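Local coordinates for protein endo-alpha-mannosidase (Bacteroides thetaiotaomicron, PDB 4ACY) that hydrolyses internal alpha-mannosidic linkages of mannose-containing glycans as an endo-acting glycoside hydrolase of family GH99, at residues I362-A365 / Y366-E370; D309-K312 / A313-S317. All coordinates share one frame; numbering follows the deposited sequence.

Contact 1: I362-A365 / Y366-E370; sequences IRTA and YWVDE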
loop_
_atom_site.group_PDB
_atom_site.type_symbol
_atom_site.label_atom_id
_atom_site.label_comp_id
_atom_site.label_asym_id
_atom_site.label_seq_id
_atom_site.Cartn_x
_atom_site.Cartn_y
_atom_site.Cartn_z
ATOM N N ILE A 362 14.630 7.245 -7.089
ATOM C CA ILE A 362 15.484 8.418 -6.844
ATOM C C ILE A 362 14.722 9.579 -6.223
ATOM O O ILE A 362 15.163 10.170 -5.231
ATOM C CB ILE A 362 16.168 8.887 -8.169
ATOM C CG1 ILE A 362 17.053 7.765 -8.724
ATOM C CG2 ILE A 362 16.955 10.175 -7.952
ATOM C CD1 ILE A 362 17.502 7.968 -10.195
ATOM N N ARG A 363 13.563 9.898 -6.800
ATOM C CA ARG A 363 12.778 11.042 -6.355
ATOM C C ARG A 363 12.141 10.796 -4.977
ATOM O O ARG A 363 11.953 11.734 -4.196
ATOM C CB ARG A 363 11.721 11.400 -7.404
ATOM C CG ARG A 363 11.119 12.794 -7.272
ATOM C CD ARG A 363 12.196 13.877 -7.387
ATOM N NE ARG A 363 11.622 15.213 -7.411
ATOM C CZ ARG A 363 12.339 16.333 -7.274
ATOM N NH1 ARG A 363 13.657 16.275 -7.086
ATOM N NH2 ARG A 363 11.739 17.503 -7.320
ATOM N N THR A 364 11.798 9.538 -4.691
ATOM C CA THR A 364 11.342 9.160 -3.349
ATOM C C THR A 364 12.412 9.461 -2.281
ATOM O O THR A 364 12.106 10.068 -1.250
ATOM C CB THR A 364 10.920 7.677 -3.281
ATOM O OG1 THR A 364 9.819 7.463 -4.174
ATOM C CG2 THR A 364 10.468 7.303 -1.856
ATOM N N ALA A 365 13.653 9.061 -2.552
ATOM C CA ALA A 365 14.776 9.339 -1.647
ATOM C C ALA A 365 14.896 10.830 -1.348
ATOM O O ALA A 365 15.127 11.209 -0.198
ATOM C CB ALA A 365 16.082 8.806 -2.221
ATOM N N TYR A 366 14.733 11.662 -2.384
ATOM C CA TYR A 366 14.709 13.121 -2.252
ATOM C C TYR A 366 13.621 13.590 -1.290
ATOM O O TYR A 366 13.871 14.385 -0.387
ATOM C CB TYR A 366 14.507 13.776 -3.625
ATOM C CG TYR A 366 14.265 15.252 -3.528
ATOM C CD1 TYR A 366 15.334 16.134 -3.393
ATOM C CD2 TYR A 366 12.968 15.774 -3.544
ATOM C CE1 TYR A 366 15.118 17.495 -3.285
ATOM C CE2 TYR A 366 12.736 17.136 -3.431
ATOM C CZ TYR A 366 13.825 17.991 -3.311
ATOM O OH TYR A 366 13.623 19.338 -3.208
ATOM N N TRP A 367 12.406 13.096 -1.492
ATOM C CA TRP A 367 11.284 13.470 -0.639
ATOM C C TRP A 367 11.399 12.936 0.789
ATOM O O TRP A 367 11.023 13.625 1.741
ATOM C CB TRP A 367 9.964 13.049 -1.293
ATOM C CG TRP A 367 9.643 13.993 -2.403
ATOM C CD1 TRP A 367 9.550 13.705 -3.734
ATOM C CD2 TRP A 367 9.424 15.397 -2.275
ATOM N NE1 TRP A 367 9.264 14.847 -4.448
ATOM C CE2 TRP A 367 9.182 15.901 -3.576
ATOM C CE3 TRP A 367 9.397 16.278 -1.188
ATOM C CZ2 TRP A 367 8.937 17.253 -3.824
ATOM C CZ3 TRP A 367 9.137 17.633 -1.435
ATOM C CH2 TRP A 367 8.909 18.098 -2.742
ATOM N N VAL A 368 11.913 11.722 0.938
ATOM C CA VAL A 368 12.208 11.189 2.273
ATOM C C VAL A 368 13.183 12.124 3.010
ATOM O O VAL A 368 12.984 12.430 4.183
ATOM C CB VAL A 368 12.707 9.714 2.234
ATOM C CG1 VAL A 368 13.237 9.254 3.601
ATOM C CG2 VAL A 368 11.595 8.776 1.762
ATOM N N ASP A 369 14.217 12.598 2.320
ATOM C CA ASP A 369 15.140 13.538 2.957
ATOM C C ASP A 369 14.450 14.862 3.330
ATOM O O ASP A 369 14.681 15.399 4.424
ATOM C CB ASP A 369 16.378 13.778 2.101
ATOM C CG ASP A 369 17.388 14.674 2.790
ATOM O OD1 ASP A 369 17.940 14.272 3.838
ATOM O OD2 ASP A 369 17.613 15.788 2.286
ATOM N N GLU A 370 13.591 15.368 2.445
ATOM C CA GLU A 370 12.806 16.566 2.755
ATOM C C GLU A 370 11.913 16.327 3.966
ATOM O O GLU A 370 11.727 17.210 4.797
ATOM C CB GLU A 370 11.947 17.008 1.562
ATOM C CG GLU A 370 12.723 17.569 0.384
ATOM C CD GLU A 370 13.534 18.797 0.754
ATOM O OE1 GLU A 370 12.951 19.782 1.262
ATOM O OE2 GLU A 370 14.754 18.766 0.517
#

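Contact 2: D309-K312 / A313-S317; sequences DMYK and AAIES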
loop_
_atom_site.group_PDB
_atom_site.type_symbol
_atom_site.label_atom_id
_atom_site.label_comp_id
_atom_site.label_asym_id
_atom_site.label_seq_id
_atom_site.Cartn_x
_atom_site.Cartn_y
_atom_site.Cartn_z
ATOM N N ASP A 309 4.208 17.337 -6.163
ATOM C CA ASP A 309 3.128 18.121 -5.561
ATOM C C ASP A 309 2.455 17.378 -4.399
ATOM O O ASP A 309 2.176 17.954 -3.333
ATOM C CB ASP A 309 2.076 18.494 -6.621
ATOM C CG ASP A 309 2.561 19.564 -7.611
ATOM O OD1 ASP A 309 3.559 20.267 -7.347
ATOM O OD2 ASP A 309 1.916 19.732 -8.666
HETATM N N MSE A 310 2.202 16.089 -4.610
HETATM C CA MSE A 310 1.490 15.296 -3.614
HETATM C C MSE A 310 2.368 15.039 -2.383
HETATM O O MSE A 310 1.897 15.140 -1.245
HETATM C CB MSE A 310 0.992 13.975 -4.213
HETATM C CG MSE A 310 -0.101 13.318 -3.383
HETATM SE SE MSE A 310 -1.002 11.954 -4.418
HETATM C CE MSE A 310 -2.578 11.711 -3.300
ATOM N N TYR A 311 3.637 14.713 -2.619
ATOM C CA TYR A 311 4.548 14.427 -1.508
ATOM C C TYR A 311 4.779 15.693 -0.681
ATOM O O TYR A 311 4.753 15.646 0.547
ATOM C CB TYR A 311 5.866 13.836 -2.020
ATOM C CG TYR A 311 6.440 12.713 -1.172
ATOM C CD1 TYR A 311 6.654 12.881 0.201
ATOM C CD2 TYR A 311 6.802 11.491 -1.753
ATOM C CE1 TYR A 311 7.209 11.855 0.980
ATOM C CE2 TYR A 311 7.355 10.450 -0.981
ATOM C CZ TYR A 311 7.543 10.648 0.388
ATOM O OH TYR A 311 8.079 9.663 1.190
ATOM N N LYS A 312 4.959 16.827 -1.360
ATOM C CA LYS A 312 5.118 18.106 -0.667
ATOM C C LYS A 312 3.912 18.408 0.219
ATOM O O LYS A 312 4.074 18.824 1.367
ATOM C CB LYS A 312 5.378 19.253 -1.656
ATOM C CG LYS A 312 5.606 20.637 -0.995
ATOM C CD LYS A 312 6.783 20.626 -0.004
ATOM C CE LYS A 312 7.362 22.026 0.206
ATOM N NZ LYS A 312 8.307 22.033 1.367
ATOM N N ALA A 313 2.707 18.179 -0.300
ATOM C CA ALA A 313 1.478 18.354 0.493
ATOM C C ALA A 313 1.461 17.457 1.743
ATOM O O ALA A 313 1.046 17.890 2.817
ATOM C CB ALA A 313 0.247 18.095 -0.358
ATOM N N ALA A 314 1.901 16.211 1.592
ATOM C CA ALA A 314 1.956 15.278 2.723
ATOM C C ALA A 314 2.932 15.768 3.795
ATOM O O ALA A 314 2.610 15.754 4.978
ATOM C CB ALA A 314 2.310 13.878 2.268
ATOM N N ILE A 315 4.102 16.238 3.378
ATOM C CA ILE A 315 5.098 16.748 4.328
ATOM C C ILE A 315 4.570 18.006 5.019
ATOM O O ILE A 315 4.645 18.125 6.246
ATOM C CB ILE A 315 6.451 17.016 3.637
ATOM C CG1 ILE A 315 7.092 15.690 3.187
ATOM C CG2 ILE A 315 7.409 17.789 4.569
ATOM C CD1 ILE A 315 8.229 15.880 2.210
ATOM N N GLU A 316 4.014 18.922 4.226
ATOM C CA GLU A 316 3.502 20.197 4.744
ATOM C C GLU A 316 2.300 20.057 5.679
ATOM O O GLU A 316 2.008 20.969 6.456
ATOM C CB GLU A 316 3.171 21.155 3.593
ATOM C CG GLU A 316 4.385 21.816 2.982
ATOM C CD GLU A 316 4.039 22.819 1.891
ATOM O OE1 GLU A 316 2.841 22.967 1.543
ATOM O OE2 GLU A 316 4.978 23.469 1.374
ATOM N N SER A 317 1.600 18.928 5.606
ATOM C CA SER A 317 0.461 18.687 6.493
ATOM C C SER A 317 0.893 18.599 7.954
ATOM O O SER A 317 0.082 18.824 8.853
ATOM C CB SER A 317 -0.265 17.398 6.105
ATOM O OG SER A 317 0.483 16.257 6.501
#

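Contact 1: I362-A365 / Y366-E370
Tyr366 meets Arg363, one helical turn earlier, in a flat stack within helix 359-376. The guanidinium lies over one face of the phenol ring with the planes only 6° apart. Arg363 NH1 sits above the ring centre, 3.6 Å from CD2 of Tyr366. Arg363 CZ is 4.2 Å from the centroid of the Tyr366 ring, a cation-pi contact. Both side chains leave the helix the same way: Arg363 has CG anti to its backbone N (chi1 -163°) and then bends at chi2, which brings its end back alongside the tyrosine. Trp367 comes next. Its backbone N bonds Arg363 O at 3.1 Å, and the same oxygen lies 3.1 Å from its CD1, obliquely to the indole. One indole face carries Tyr366 CE2 over its centre. Arg363 NE and Trp367 NE1, 3.8 Å apart, both turn to OD1 of Asp308 on the neighbouring helix 305-316, by a salt bridge and a hydrogen bond respectively, with guanidinium and indole planes 75° apart. Val368 N makes a short, straight bond of 2.7 Å to Thr364 O, and its CG2 lies 4.1 Å from CG2 of Thr364. The hydroxyl of Thr364 is engaged by Tyr360 O and Tyr307 OH. Asp369 N bonds Ala365 O, one of the i to i+4 bonds that begin here with Tyr366 N to Ile362 O. CG of Glu370 rests on the opposite face of the Tyr366 ring, and its OE2 is salt-bridged to Lys373. With an alanine in place of Arg363 the ring and Asp308 would lose the guanidinium they share, and the phenol would probably be freer to turn. One shared carboxylate thus binds the last helix of the TIM barrel to its neighbour, while the guanidinium it holds lies flat on an aromatic ring.

Contact 2: D309-K312 / A313-S317
Lys312 and Glu316, a turn apart on helix 305-316, meet in a long salt bridge, Lys312 NZ standing 3.6 Å from Glu316 OE2. The lysine chain bends at chi2 (58°), which carries CG and CD past the same carboxylate oxygen. Glu316 N bonds Lys312 O at 2.9 Å. The other amides follow the same i to i+4 pattern: Ala313 N is taken by Asp309 O, Ala314 N by the carbonyl O of Met310, present as selenomethionine in this derivative, and Ile315 N by Tyr311 O at 3.0 Å. Past these, Ser317 OG donates to Ala314 O at 2.7 Å and is also hydrogen-bonded with Ala319 N, while Ser317 N makes weak bonds to Ala313 O and Ala314 O. Asp309 OD2 is satisfied by a salt bridge to Lys305. On the buried side of this barrel helix Ile315 CD1 touches Tyr311 CD1 at 3.9 Å, crossing the ring obliquely. Ala314 and Ile315 pack on strand 322-324, Ala314 also on strand 276-281, whereas Lys312 and Glu316 are exposed. Backbone polar groups are therefore matched mainly within the helix, and at its C-terminal end the serine hydroxyl takes up a carbonyl as the amide bonds weaken; the exposed ion pair probably adds only modest attraction.

Overall arrangement
Contact 2, on helix 305-316, comes before contact 1, on helix 359-376, along the chain; strand 322-324 lies between the two helices. Their centres are about 12 Å apart, on the same side of the protein and each about 18 Å from its centre, outside the closed eight-stranded parallel barrel of this TIM-barrel enzyme. The helices touch directly: Trp367 stacks on Tyr311 and packs against Ile315 and Lys312, while Val368 meets the Tyr311 hydroxyl. Tyr311 and Ile315 also reach the last barrel strand, 322-324, and Tyr311 reaches strand 276-281. The indole thus packs on a helix that itself lies against the barrel, joining the C-terminal helix to its wall.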